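Local coordinates for protein BugD (Bordetella pertussis Tohama I, PDB 2F5X) that binds aspartic acid in the crystal and probably serves as a periplasmic solute receptor for transport, at residues G148-L153 against V235-G240; G29-V34 against I77-A82; G155-E160 against P298-L303; P176-L181 against M189-T194. One frame throughout, in Å; residues are numbered along the deposited sequence.

Interaction 1. Residues G148-L153 against V235-G240; sequences GAASHL and VGIWHG. With ASP (aspartic acid), chain D.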
loop_
_atom_site.group_PDB
_atom_site.type_symbol
_atom_site.label_atom_id
_atom_site.label_comp_id
_atom_site.label_asym_id
_atom_site.label_seq_id
_atom_site.Cartn_x
_atom_site.Cartn_y
_atom_site.Cartn_z
ATOM N N GLY A 148 4.879 3.461 8.767
ATOM C CA GLY A 148 5.367 3.332 7.396
ATOM C C GLY A 148 4.391 2.664 6.438
ATOM O O GLY A 148 4.581 2.731 5.227
ATOM N N ALA A 149 3.353 2.014 6.964
ATOM C CA ALA A 149 2.383 1.306 6.122
ATOM C C ALA A 149 1.373 2.268 5.497
ATOM O O ALA A 149 1.244 3.412 5.935
ATOM C CB ALA A 149 1.653 0.228 6.943
ATOM N N ALA A 150 0.641 1.786 4.493
ATOM C CA ALA A 150 -0.453 2.549 3.887
ATOM C C ALA A 150 -1.544 2.778 4.931
ATOM O O ALA A 150 -2.073 3.888 5.075
ATOM C CB ALA A 150 -1.019 1.790 2.679
ATOM N N SER A 151 -1.864 1.719 5.669
ATOM C CA SER A 151 -2.871 1.790 6.718
ATOM C C SER A 151 -2.422 2.703 7.854
ATOM O O SER A 151 -3.252 3.271 8.555
ATOM C CB SER A 151 -3.200 0.386 7.249
ATOM O OG SER A 151 -2.023 -0.307 7.639
ATOM N N HIS A 152 -1.107 2.845 8.029
ATOM C CA HIS A 152 -0.569 3.780 9.018
ATOM C C HIS A 152 -0.766 5.231 8.577
ATOM O O HIS A 152 -1.209 6.070 9.372
ATOM C CB HIS A 152 0.910 3.504 9.301
ATOM C CG HIS A 152 1.579 4.594 10.084
ATOM N ND1 HIS A 152 2.432 5.508 9.507
ATOM C CD2 HIS A 152 1.501 4.924 11.398
ATOM C CE1 HIS A 152 2.838 6.367 10.427
ATOM N NE2 HIS A 152 2.289 6.033 11.585
ATOM N N LEU A 153 -0.426 5.522 7.319
ATOM C CA LEU A 153 -0.613 6.858 6.759
ATOM C C LEU A 153 -2.083 7.281 6.841
ATOM O O LEU A 153 -2.408 8.352 7.373
ATOM C CB LEU A 153 -0.113 6.914 5.305
ATOM C CG LEU A 153 -0.513 8.164 4.496
ATOM C CD1 LEU A 153 0.086 9.442 5.126
ATOM C CD2 LEU A 153 -0.081 8.024 3.059
ATOM N N VAL A 235 -6.026 9.789 -0.462
ATOM C CA VAL A 235 -4.914 8.849 -0.369
ATOM C C VAL A 235 -5.021 7.832 -1.481
ATOM O O VAL A 235 -5.988 7.061 -1.537
ATOM C CB VAL A 235 -4.898 8.039 0.960
ATOM C CG1 VAL A 235 -3.590 7.238 1.077
ATOM C CG2 VAL A 235 -5.087 8.929 2.163
ATOM N N GLY A 236 -4.024 7.835 -2.361
ATOM C CA GLY A 236 -3.888 6.806 -3.376
ATOM C C GLY A 236 -2.577 6.076 -3.172
ATOM O O GLY A 236 -1.490 6.684 -3.208
ATOM N N ILE A 237 -2.665 4.768 -2.949
ATOM C CA ILE A 237 -1.468 3.997 -2.637
ATOM C C ILE A 237 -0.847 3.486 -3.933
ATOM O O ILE A 237 -1.187 2.402 -4.426
ATOM C CB ILE A 237 -1.812 2.874 -1.635
ATOM C CG1 ILE A 237 -2.372 3.485 -0.332
ATOM C CG2 ILE A 237 -0.585 1.991 -1.324
ATOM C CD1 ILE A 237 -1.450 4.483 0.395
ATOM N N TRP A 238 0.036 4.302 -4.505
ATOM C CA TRP A 238 0.779 3.875 -5.678
ATOM C C TRP A 238 1.773 2.802 -5.252
ATOM O O TRP A 238 2.193 2.748 -4.088
ATOM C CB TRP A 238 1.499 5.054 -6.358
ATOM C CG TRP A 238 2.391 5.843 -5.427
ATOM C CD1 TRP A 238 2.054 6.965 -4.718
ATOM C CD2 TRP A 238 3.768 5.580 -5.130
ATOM N NE1 TRP A 238 3.134 7.407 -3.985
ATOM C CE2 TRP A 238 4.203 6.582 -4.228
ATOM C CE3 TRP A 238 4.689 4.596 -5.543
ATOM C CZ2 TRP A 238 5.513 6.627 -3.726
ATOM C CZ3 TRP A 238 6.000 4.643 -5.045
ATOM C CH2 TRP A 238 6.392 5.649 -4.139
ATOM N N HIS A 239 2.107 1.934 -6.197
ATOM C CA HIS A 239 3.069 0.856 -6.000
ATOM C C HIS A 239 4.163 1.002 -7.060
ATOM O O HIS A 239 3.881 1.382 -8.209
ATOM C CB HIS A 239 2.404 -0.512 -6.199
ATOM C CG HIS A 239 1.559 -0.975 -5.042
ATOM N ND1 HIS A 239 0.488 -0.259 -4.551
ATOM C CD2 HIS A 239 1.615 -2.114 -4.310
ATOM C CE1 HIS A 239 -0.067 -0.926 -3.554
ATOM N NE2 HIS A 239 0.598 -2.056 -3.387
ATOM N N GLY A 240 5.400 0.688 -6.669
ATOM C CA GLY A 240 6.537 0.715 -7.577
ATOM C C GLY A 240 7.321 -0.583 -7.529
ATOM O O GLY A 240 7.145 -1.400 -6.623
HETATM N N ASP D . 0.066 -2.919 1.783
HETATM C CA ASP D . 0.253 -3.588 3.105
HETATM C C ASP D . 0.076 -5.095 3.004
HETATM O O ASP D . -0.237 -5.763 4.008
HETATM C CB ASP D . -0.716 -3.020 4.133
HETATM C CG ASP D . -0.431 -1.577 4.458
HETATM O OD1 ASP D . -1.293 -0.947 5.114
HETATM O OD2 ASP D . 0.628 -1.000 4.099
HETATM O OXT ASP D . 0.243 -5.628 1.907
#
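Oxygen OD1 of the bound aspartic acid is gripped twice by the start of the helix whose Ala150 packs on Ile237. Ser151 OG reaches OD1 at 2.7 Å, and Ser151 N donates to the same OD1 at 2.8 Å, with an N-H...O angle of 156°. The other carboxylate oxygen, OD2, accepts from Ala150 N at 2.8 Å. Ala149 is the N-cap, so both amides belong to the first turn of the helix, where the dipole would probably favour a negative charge. Ser151 OG lies between its backbone N and carbonyl carbon (chi1 53°), on the same flank as its own N-H, which explains the double grip; it also bonds to Ala145 N.

Across the contact the chemistry is purely apolar. The methyl of Ala150 meets the branch tip of Ile237, CB to CD1, at 3.6 Å, and the same methyl rests beside OD2. One turn later, Leu153 and Val235 lie alongside one another, pointing opposite ways, with Leu153 CD2 4.1 Å from Val235 CG1. Further along the strand, His239 ND1 donates to Ile237 O at 3.1 Å; the oxygen lies in the ring plane, although the donor stands 49° out of the carbonyl plane. That bond ties down the ring's rotation, while His239 NE2 bonds Thr31 OG1. Ile237 itself centres an inverse gamma turn. A carboxylate seated on a helix N-terminus, beside a strand that offers Ile237 to that helix, is consistent with the ligand cleft of a periplasmic binding protein.

Interaction 2. Residues G29-V34 against I77-A82; sequences GPTDNV and ILLMHA. With ASP (aspartic acid), chain D.
Thr31 OG1 lies at the edge of the His81 ring, near its plane and 3.4 Å from His81 CD2, with the ligand's amino N in plane at the edge of the same ring. Each residue has its own hold on the bound aspartic acid. His81 NE2 donates to OD2 at 2.7 Å, whereas Thr31 OG1 accepts from the ligand N at 2.9 Å. From the first turn of helix 30-46, Thr31 N gives its hydrogen to OXT at 3.1 Å, with an N-H...O angle of 157°. The hydroxyl sits beside the backbone N (chi1 -61°), which lets one residue address both the amino and the main carboxylate groups.

In the second shell, His81 ND1 takes a bond from Gly83 N; this fixes the ring and is consistent with the proton being on NE2. The rings of Phe25 and His239 also meet the imidazole. Behind the polar layer, Leu79 CD2 wedges against the helix: Thr31 CG2 lies 4.0 Å from it and Val34 CG1 4.2 Å, Val34 being set crosswise to Leu79. The axes of helix segment 30-34 and strand segment 77-81 approach to 9.2 Å, at 130° between their N-to-C directions. A helix N-terminus and a strand end facing one ligand from a mixed sheet are consistent with a periplasmic binding protein's cleft; here Pro30, Thr31 and His81 line the aspartic acid pocket.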
loop_
_atom_site.group_PDB
_atom_site.type_symbol
_atom_site.label_atom_id
_atom_site.label_comp_id
_atom_site.label_asym_id
_atom_site.label_seq_id
_atom_site.Cartn_x
_atom_site.Cartn_y
_atom_site.Cartn_z
ATOM N N GLY A 29 -2.371 -10.302 1.837
ATOM C CA GLY A 29 -2.855 -8.934 1.957
ATOM C C GLY A 29 -2.802 -8.189 0.631
ATOM O O GLY A 29 -2.603 -8.791 -0.420
ATOM N N PRO A 30 -2.997 -6.877 0.678
ATOM C CA PRO A 30 -3.193 -6.080 -0.545
ATOM C C PRO A 30 -1.986 -6.099 -1.486
ATOM O O PRO A 30 -2.137 -6.344 -2.679
ATOM C CB PRO A 30 -3.495 -4.676 -0.014
ATOM C CG PRO A 30 -3.042 -4.666 1.433
ATOM C CD PRO A 30 -3.104 -6.078 1.911
ATOM N N THR A 31 -0.796 -5.849 -0.958
ATOM C CA THR A 31 0.391 -5.805 -1.809
ATOM C C THR A 31 0.744 -7.198 -2.327
ATOM O O THR A 31 1.185 -7.352 -3.465
ATOM C CB THR A 31 1.556 -5.165 -1.053
ATOM O OG1 THR A 31 1.188 -3.829 -0.699
ATOM C CG2 THR A 31 2.776 -4.971 -1.964
ATOM N N ASP A 32 0.544 -8.210 -1.488
ATOM C CA ASP A 32 0.733 -9.598 -1.922
ATOM C C ASP A 32 -0.199 -9.966 -3.087
ATOM O O ASP A 32 0.202 -10.666 -4.028
ATOM C CB ASP A 32 0.513 -10.546 -0.738
ATOM C CG ASP A 32 0.905 -11.966 -1.058
ATOM O OD1 ASP A 32 2.083 -12.196 -1.438
ATOM O OD2 ASP A 32 0.095 -12.910 -0.975
ATOM N N ASN A 33 -1.443 -9.495 -3.016
ATOM C CA ASN A 33 -2.424 -9.743 -4.075
ATOM C C ASN A 33 -1.950 -9.149 -5.400
ATOM O O ASN A 33 -2.032 -9.799 -6.441
ATOM C CB ASN A 33 -3.799 -9.180 -3.699
ATOM C CG ASN A 33 -4.490 -9.987 -2.599
ATOM O OD1 ASN A 33 -4.115 -11.123 -2.311
ATOM N ND2 ASN A 33 -5.516 -9.401 -1.994
ATOM N N VAL A 34 -1.448 -7.914 -5.354
ATOM C CA VAL A 34 -0.910 -7.273 -6.553
ATOM C C VAL A 34 0.295 -8.066 -7.067
ATOM O O VAL A 34 0.396 -8.374 -8.252
ATOM C CB VAL A 34 -0.499 -5.804 -6.276
ATOM C CG1 VAL A 34 0.205 -5.194 -7.491
ATOM C CG2 VAL A 34 -1.712 -4.968 -5.896
ATOM N N ILE A 77 14.189 -8.379 -6.465
ATOM C CA ILE A 77 13.516 -7.116 -6.759
ATOM C C ILE A 77 12.476 -6.813 -5.694
ATOM O O ILE A 77 12.060 -7.710 -4.944
ATOM C CB ILE A 77 12.909 -7.102 -8.191
ATOM C CG1 ILE A 77 11.805 -8.156 -8.338
ATOM C CG2 ILE A 77 14.008 -7.307 -9.227
ATOM C CD1 ILE A 77 11.115 -8.157 -9.719
ATOM N N LEU A 78 12.080 -5.543 -5.616
ATOM C CA LEU A 78 11.167 -5.092 -4.578
ATOM C C LEU A 78 9.852 -4.655 -5.195
ATOM O O LEU A 78 9.851 -3.898 -6.159
ATOM C CB LEU A 78 11.793 -3.907 -3.831
ATOM C CG LEU A 78 10.933 -3.224 -2.765
ATOM C CD1 LEU A 78 10.754 -4.159 -1.570
ATOM C CD2 LEU A 78 11.578 -1.899 -2.352
ATOM N N LEU A 79 8.738 -5.137 -4.647
ATOM C CA LEU A 79 7.443 -4.536 -4.946
ATOM C C LEU A 79 6.967 -3.865 -3.673
ATOM O O LEU A 79 6.704 -4.531 -2.670
ATOM C CB LEU A 79 6.410 -5.557 -5.440
ATOM C CG LEU A 79 5.073 -4.859 -5.772
ATOM C CD1 LEU A 79 5.110 -4.133 -7.150
ATOM C CD2 LEU A 79 3.910 -5.812 -5.681
HETATM N N MSE A 80 6.886 -2.544 -3.707
HETATM C CA MSE A 80 6.545 -1.781 -2.514
HETATM C C MSE A 80 5.666 -0.598 -2.898
HETATM O O MSE A 80 5.710 -0.129 -4.031
HETATM C CB MSE A 80 7.836 -1.326 -1.803
HETATM C CG MSE A 80 7.647 -0.584 -0.463
HETATM SE SE MSE A 80 6.483 -1.491 0.823
HETATM C CE MSE A 80 6.353 -0.020 2.123
ATOM N N HIS A 81 4.882 -0.122 -1.939
ATOM C CA HIS A 81 3.936 0.955 -2.177
ATOM C C HIS A 81 4.410 2.293 -1.617
ATOM O O HIS A 81 5.576 2.424 -1.224
ATOM C CB HIS A 81 2.541 0.560 -1.676
ATOM C CG HIS A 81 2.459 0.278 -0.205
ATOM N ND1 HIS A 81 2.988 1.117 0.756
ATOM C CD2 HIS A 81 1.863 -0.736 0.467
ATOM C CE1 HIS A 81 2.720 0.632 1.956
ATOM N NE2 HIS A 81 2.039 -0.493 1.809
ATOM N N ALA A 82 3.509 3.277 -1.595
ATOM C CA ALA A 82 3.807 4.644 -1.156
ATOM C C ALA A 82 4.474 4.739 0.222
ATOM O O ALA A 82 5.096 5.757 0.544
ATOM C CB ALA A 82 2.530 5.500 -1.189
HETATM N N ASP D . 0.066 -2.919 1.783
HETATM C CA ASP D . 0.253 -3.588 3.105
HETATM C C ASP D . 0.076 -5.095 3.004
HETATM O O ASP D . -0.237 -5.763 4.008
HETATM C CB ASP D . -0.716 -3.020 4.133
HETATM C CG ASP D . -0.431 -1.577 4.458
HETATM O OD1 ASP D . -1.293 -0.947 5.114
HETATM O OD2 ASP D . 0.628 -1.000 4.099
HETATM O OXT ASP D . 0.243 -5.628 1.907
#

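Interaction 3. Residues G155-E160 against P298-L303; sequences GTMLVE and PQWAEL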
loop_
_atom_site.group_PDB
_atom_site.type_symbol
_atom_site.label_atom_id
_atom_site.label_comp_id
_atom_site.label_asym_id
_atom_site.label_seq_id
_atom_site.Cartn_x
_atom_site.Cartn_y
_atom_site.Cartn_z
ATOM N N GLY A 155 -4.492 5.938 8.634
ATOM C CA GLY A 155 -4.889 5.968 10.035
ATOM C C GLY A 155 -4.466 7.255 10.725
ATOM O O GLY A 155 -5.227 7.821 11.518
ATOM N N THR A 156 -3.265 7.730 10.409
ATOM C CA THR A 156 -2.765 8.976 10.980
ATOM C C THR A 156 -3.654 10.125 10.530
ATOM O O THR A 156 -4.061 10.968 11.339
ATOM C CB THR A 156 -1.292 9.221 10.544
ATOM O OG1 THR A 156 -0.446 8.254 11.190
ATOM C CG2 THR A 156 -0.789 10.554 11.076
HETATM N N MSE A 157 -3.969 10.145 9.237
HETATM C CA MSE A 157 -4.820 11.191 8.682
HETATM C C MSE A 157 -6.212 11.145 9.307
HETATM O O MSE A 157 -6.815 12.184 9.598
HETATM C CB MSE A 157 -4.886 11.062 7.162
HETATM C CG MSE A 157 -3.563 11.418 6.504
HETATM SE SE MSE A 157 -3.572 10.962 4.631
HETATM C CE MSE A 157 -5.119 12.039 4.075
ATOM N N LEU A 158 -6.711 9.935 9.536
ATOM C CA LEU A 158 -8.045 9.763 10.093
ATOM C C LEU A 158 -8.131 10.294 11.526
ATOM O O LEU A 158 -9.023 11.084 11.836
ATOM C CB LEU A 158 -8.479 8.293 10.026
ATOM C CG LEU A 158 -9.874 7.977 10.587
ATOM C CD1 LEU A 158 -10.987 8.688 9.799
ATOM C CD2 LEU A 158 -10.112 6.464 10.612
ATOM N N VAL A 159 -7.200 9.894 12.393
ATOM C CA VAL A 159 -7.262 10.357 13.783
ATOM C C VAL A 159 -7.012 11.859 13.886
ATOM O O VAL A 159 -7.600 12.542 14.724
ATOM C CB VAL A 159 -6.346 9.554 14.749
ATOM C CG1 VAL A 159 -6.717 8.073 14.718
ATOM C CG2 VAL A 159 -4.846 9.768 14.447
ATOM N N GLU A 160 -6.172 12.380 13.002
ATOM C CA GLU A 160 -5.948 13.824 12.961
ATOM C C GLU A 160 -7.213 14.583 12.551
ATOM O O GLU A 160 -7.558 15.596 13.166
ATOM C CB GLU A 160 -4.766 14.164 12.044
ATOM C CG GLU A 160 -3.421 13.746 12.635
ATOM C CD GLU A 160 -2.946 14.637 13.777
ATOM O OE1 GLU A 160 -3.327 15.829 13.828
ATOM O OE2 GLU A 160 -2.180 14.144 14.625
ATOM N N PRO A 298 8.834 14.603 0.147
ATOM C CA PRO A 298 8.574 15.907 0.778
ATOM C C PRO A 298 7.088 16.142 1.071
ATOM O O PRO A 298 6.767 16.799 2.074
ATOM C CB PRO A 298 9.096 16.925 -0.246
ATOM C CG PRO A 298 9.954 16.144 -1.183
ATOM C CD PRO A 298 9.414 14.755 -1.201
ATOM N N GLN A 299 6.191 15.606 0.240
ATOM C CA GLN A 299 4.763 15.800 0.500
ATOM C C GLN A 299 4.356 15.178 1.837
ATOM O O GLN A 299 3.755 15.843 2.691
ATOM C CB GLN A 299 3.903 15.237 -0.624
ATOM C CG GLN A 299 2.408 15.405 -0.382
ATOM C CD GLN A 299 1.573 14.687 -1.414
ATOM O OE1 GLN A 299 1.630 15.015 -2.593
ATOM N NE2 GLN A 299 0.788 13.714 -0.974
ATOM N N TRP A 300 4.686 13.906 2.030
ATOM C CA TRP A 300 4.347 13.258 3.294
ATOM C C TRP A 300 5.139 13.817 4.475
ATOM O O TRP A 300 4.634 13.853 5.594
ATOM C CB TRP A 300 4.474 11.738 3.186
ATOM C CG TRP A 300 3.635 11.172 2.073
ATOM C CD1 TRP A 300 4.076 10.413 1.007
ATOM C CD2 TRP A 300 2.216 11.314 1.897
ATOM N NE1 TRP A 300 3.015 10.086 0.195
ATOM C CE2 TRP A 300 1.865 10.618 0.717
ATOM C CE3 TRP A 300 1.198 11.966 2.619
ATOM C CZ2 TRP A 300 0.547 10.550 0.242
ATOM C CZ3 TRP A 300 -0.119 11.896 2.143
ATOM C CH2 TRP A 300 -0.424 11.191 0.964
ATOM N N ALA A 301 6.359 14.295 4.219
ATOM C CA ALA A 301 7.162 14.917 5.268
ATOM C C ALA A 301 6.411 16.093 5.882
ATOM O O ALA A 301 6.370 16.245 7.116
ATOM C CB ALA A 301 8.513 15.364 4.721
ATOM N N GLU A 302 5.812 16.915 5.016
ATOM C CA GLU A 302 5.062 18.087 5.461
ATOM C C GLU A 302 3.797 17.687 6.215
ATOM O O GLU A 302 3.482 18.288 7.232
ATOM C CB GLU A 302 4.748 19.029 4.290
ATOM C CG GLU A 302 4.028 20.323 4.686
ATOM C CD GLU A 302 4.856 21.262 5.559
ATOM O OE1 GLU A 302 6.106 21.163 5.585
ATOM O OE2 GLU A 302 4.245 22.126 6.230
ATOM N N LEU A 303 3.098 16.665 5.725
ATOM C CA LEU A 303 1.916 16.133 6.407
ATOM C C LEU A 303 2.237 15.696 7.839
ATOM O O LEU A 303 1.533 16.074 8.778
ATOM C CB LEU A 303 1.293 14.976 5.618
ATOM C CG LEU A 303 -0.039 14.422 6.159
ATOM C CD1 LEU A 303 -0.988 14.074 5.022
ATOM C CD2 LEU A 303 0.168 13.207 7.066
#
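Met157, a selenomethionine in this crystal, is met first by Trp300 and then by Leu303 as 298-303 is followed. Ahead of both, Gln299 puts NE2 over one face of the Trp300 indole, 3.3 Å above its plane and offset toward the rim. Trp300 itself brings CZ3 to 4.4 Å from Met157 SE. The selenium is 5.5 Å from the centroid of the six-membered ring and 61° off the ring normal, an oblique Met-aromatic contact. The indole NE1 is held by Gln296 OE1, which helps to set the ring's rotation.

One turn further on, Leu303 supplies the closest approach. Its CD1 comes to 4.0 Å from Met157 CG and 4.1 Å from Met157 SE, the leucine lying athwart the longer chain. The same CD1 lies in the plane of the Trp300 ring at its edge, so Met157 meets a surface made jointly by indole and leucine. An extended chi2 (170°) carries SE out to this surface, while the bend at chi3 (58°) turns CE away from it toward Val235; Phe233 also touches Met157.

No hydrogen bond crosses between the segments; the 124 Å² buried there implies attachment of helix 150-162 to helix 286-306 by dispersion and hydrophobic burial, with a methionine side chain obliquely beside an aromatic ring.

Interaction 4. Residues P176-L181 against M189-T194; sequences PAMNDL and MCDQTT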
loop_
_atom_site.group_PDB
_atom_site.type_symbol
_atom_site.label_atom_id
_atom_site.label_comp_id
_atom_site.label_asym_id
_atom_site.label_seq_id
_atom_site.Cartn_x
_atom_site.Cartn_y
_atom_site.Cartn_z
ATOM N N PRO A 176 -3.133 -10.132 8.360
ATOM C CA PRO A 176 -3.341 -10.465 9.781
ATOM C C PRO A 176 -4.239 -9.454 10.500
ATOM O O PRO A 176 -5.017 -9.851 11.374
ATOM C CB PRO A 176 -1.927 -10.448 10.383
ATOM C CG PRO A 176 -1.062 -9.813 9.394
ATOM C CD PRO A 176 -1.704 -9.976 8.042
ATOM N N ALA A 177 -4.144 -8.176 10.140
ATOM C CA ALA A 177 -5.030 -7.176 10.758
ATOM C C ALA A 177 -6.486 -7.482 10.427
ATOM O O ALA A 177 -7.344 -7.450 11.310
ATOM C CB ALA A 177 -4.661 -5.783 10.317
HETATM N N MSE A 178 -6.753 -7.792 9.157
HETATM C CA MSE A 178 -8.105 -8.151 8.718
HETATM C C MSE A 178 -8.646 -9.371 9.462
HETATM O O MSE A 178 -9.831 -9.404 9.830
HETATM C CB MSE A 178 -8.151 -8.407 7.206
HETATM C CG MSE A 178 -9.536 -8.800 6.693
HETATM SE SE MSE A 178 -10.884 -7.392 6.869
HETATM C CE MSE A 178 -10.329 -6.315 5.284
ATOM N N ASN A 179 -7.782 -10.363 9.683
ATOM C CA ASN A 179 -8.155 -11.527 10.489
ATOM C C ASN A 179 -8.714 -11.084 11.841
ATOM O O ASN A 179 -9.766 -11.559 12.274
ATOM C CB ASN A 179 -6.945 -12.438 10.732
ATOM C CG ASN A 179 -6.532 -13.226 9.506
ATOM O OD1 ASN A 179 -5.328 -13.384 9.237
ATOM N ND2 ASN A 179 -7.512 -13.748 8.763
ATOM N N ASP A 180 -8.002 -10.180 12.505
ATOM C CA ASP A 180 -8.428 -9.705 13.812
ATOM C C ASP A 180 -9.691 -8.850 13.719
ATOM O O ASP A 180 -10.549 -8.912 14.607
ATOM C CB ASP A 180 -7.308 -8.942 14.520
ATOM C CG ASP A 180 -6.437 -9.841 15.377
ATOM O OD1 ASP A 180 -6.609 -11.080 15.333
ATOM O OD2 ASP A 180 -5.564 -9.389 16.138
ATOM N N LEU A 181 -9.814 -8.059 12.654
ATOM C CA LEU A 181 -11.013 -7.239 12.473
ATOM C C LEU A 181 -12.237 -8.134 12.279
ATOM O O LEU A 181 -13.280 -7.935 12.918
ATOM C CB LEU A 181 -10.843 -6.284 11.286
ATOM C CG LEU A 181 -11.929 -5.225 11.091
ATOM C CD1 LEU A 181 -11.622 -4.009 11.929
ATOM C CD2 LEU A 181 -11.993 -4.823 9.622
HETATM N N MSE A 189 -10.228 0.219 10.868
HETATM C CA MSE A 189 -9.030 0.187 10.028
HETATM C C MSE A 189 -9.242 0.944 8.730
HETATM O O MSE A 189 -10.341 0.959 8.191
HETATM C CB MSE A 189 -8.696 -1.274 9.689
HETATM C CG MSE A 189 -7.468 -1.470 8.834
HETATM SE SE MSE A 189 -6.885 -3.323 8.897
HETATM C CE MSE A 189 -8.196 -4.228 7.753
ATOM N N CYS A 190 -8.178 1.557 8.223
ATOM C CA CYS A 190 -8.159 2.026 6.841
ATOM C C CYS A 190 -7.275 1.093 6.058
ATOM O O CYS A 190 -6.138 0.849 6.454
ATOM C CB CYS A 190 -7.581 3.434 6.762
ATOM S SG CYS A 190 -7.783 4.271 5.161
ATOM N N ASP A 191 -7.783 0.563 4.950
ATOM C CA ASP A 191 -7.058 -0.497 4.225
ATOM C C ASP A 191 -7.377 -0.391 2.725
ATOM O O ASP A 191 -8.360 0.256 2.333
ATOM C CB ASP A 191 -7.426 -1.850 4.860
ATOM C CG ASP A 191 -6.649 -3.045 4.299
ATOM O OD1 ASP A 191 -5.580 -2.916 3.648
ATOM O OD2 ASP A 191 -7.057 -4.200 4.531
ATOM N N GLN A 192 -6.523 -0.974 1.893
ATOM C CA GLN A 192 -6.647 -0.854 0.436
ATOM C C GLN A 192 -7.732 -1.753 -0.119
ATOM O O GLN A 192 -7.967 -2.832 0.424
ATOM C CB GLN A 192 -5.324 -1.194 -0.222
ATOM C CG GLN A 192 -4.212 -0.202 0.118
ATOM C CD GLN A 192 -2.861 -0.833 -0.092
ATOM O OE1 GLN A 192 -2.179 -1.207 0.870
ATOM N NE2 GLN A 192 -2.482 -0.987 -1.337
ATOM N N THR A 193 -8.386 -1.308 -1.199
ATOM C CA THR A 193 -9.452 -2.097 -1.835
ATOM C C THR A 193 -8.995 -3.465 -2.356
ATOM O O THR A 193 -9.806 -4.373 -2.495
ATOM C CB THR A 193 -10.158 -1.305 -2.961
ATOM O OG1 THR A 193 -9.199 -0.889 -3.947
ATOM C CG2 THR A 193 -10.753 -0.005 -2.413
ATOM N N THR A 194 -7.702 -3.620 -2.628
ATOM C CA THR A 194 -7.160 -4.926 -3.027
ATOM C C THR A 194 -7.209 -5.926 -1.875
ATOM O O THR A 194 -7.015 -7.132 -2.088
ATOM C CB THR A 194 -5.706 -4.781 -3.485
ATOM O OG1 THR A 194 -5.047 -3.872 -2.597
ATOM C CG2 THR A 194 -5.630 -4.122 -4.868
#
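The Asp191 carboxylate is the flat group that meets the opposite segment: Met178 CE lies close to its plane, beyond OD2, at 4.0 Å from Asp191 OD2. Its other oxygen, OD1, takes a bond of 2.8 Å from Gln192 N; that donor, by contrast, comes from above the carboxylate plane, 46° out of it. Two outside partners add to the hold, Asn195 ND2 on OD2 and Thr174 OG1 on OD1, so both oxygens of this buried carboxylate are hydrogen-bonded, by neutral donors. The next flat group, the Gln192 amide, turns its OE1 to the amino group of the bound aspartic acid.

Apolar contact is led by Met189, which, like Met178, is present as selenomethionine. Its SE lies 3.6 Å from Ala177 CB, where the small methyl allows a close seat. Past the selenium the chain bends (chi3 75°) and carries CE to 3.9 Å from Met178 CE, the two long side chains running nearly perpendicular. Leu181 CD2 borders the same methyl, 4.3 Å from Met189 CE.

Helix segment 176-181 and strand segment 189-192 make 132° between their N-to-C directions. This helix belongs to a beta-alpha-beta crossover from strand 167-170 to strand 188-192, with strand 141-144 between them in the sheet. Helix 193-201 and Ile116 of strand 102-117 pack beside Met178, while the Cys190-Cys154 disulfide ties strand 188-192 to helix 150-162.

Overall arrangement
Interactions 1 and 2 touch, their centres 10 Å apart, and both contact the aspartic acid; their strands 236-244 and 76-81 are antiparallel neighbours in the mixed sheet. Gly240 N lies 2.8 Å from Met80 O, a probable hydrogen bond. Interaction 4, with centres 13 Å from interaction 1 and 15 Å from interaction 2, adds Gln192 to the pocket from strand 188-192. Interaction 3 shares helix 150-162 with interaction 1 but lies outward, 21 Å from interaction 2. In sequence, interaction 2 closes first; interactions 1 and 3 then alternate, and interaction 4 falls within both spans. The pocket is thus assembled from distant parts of the chain.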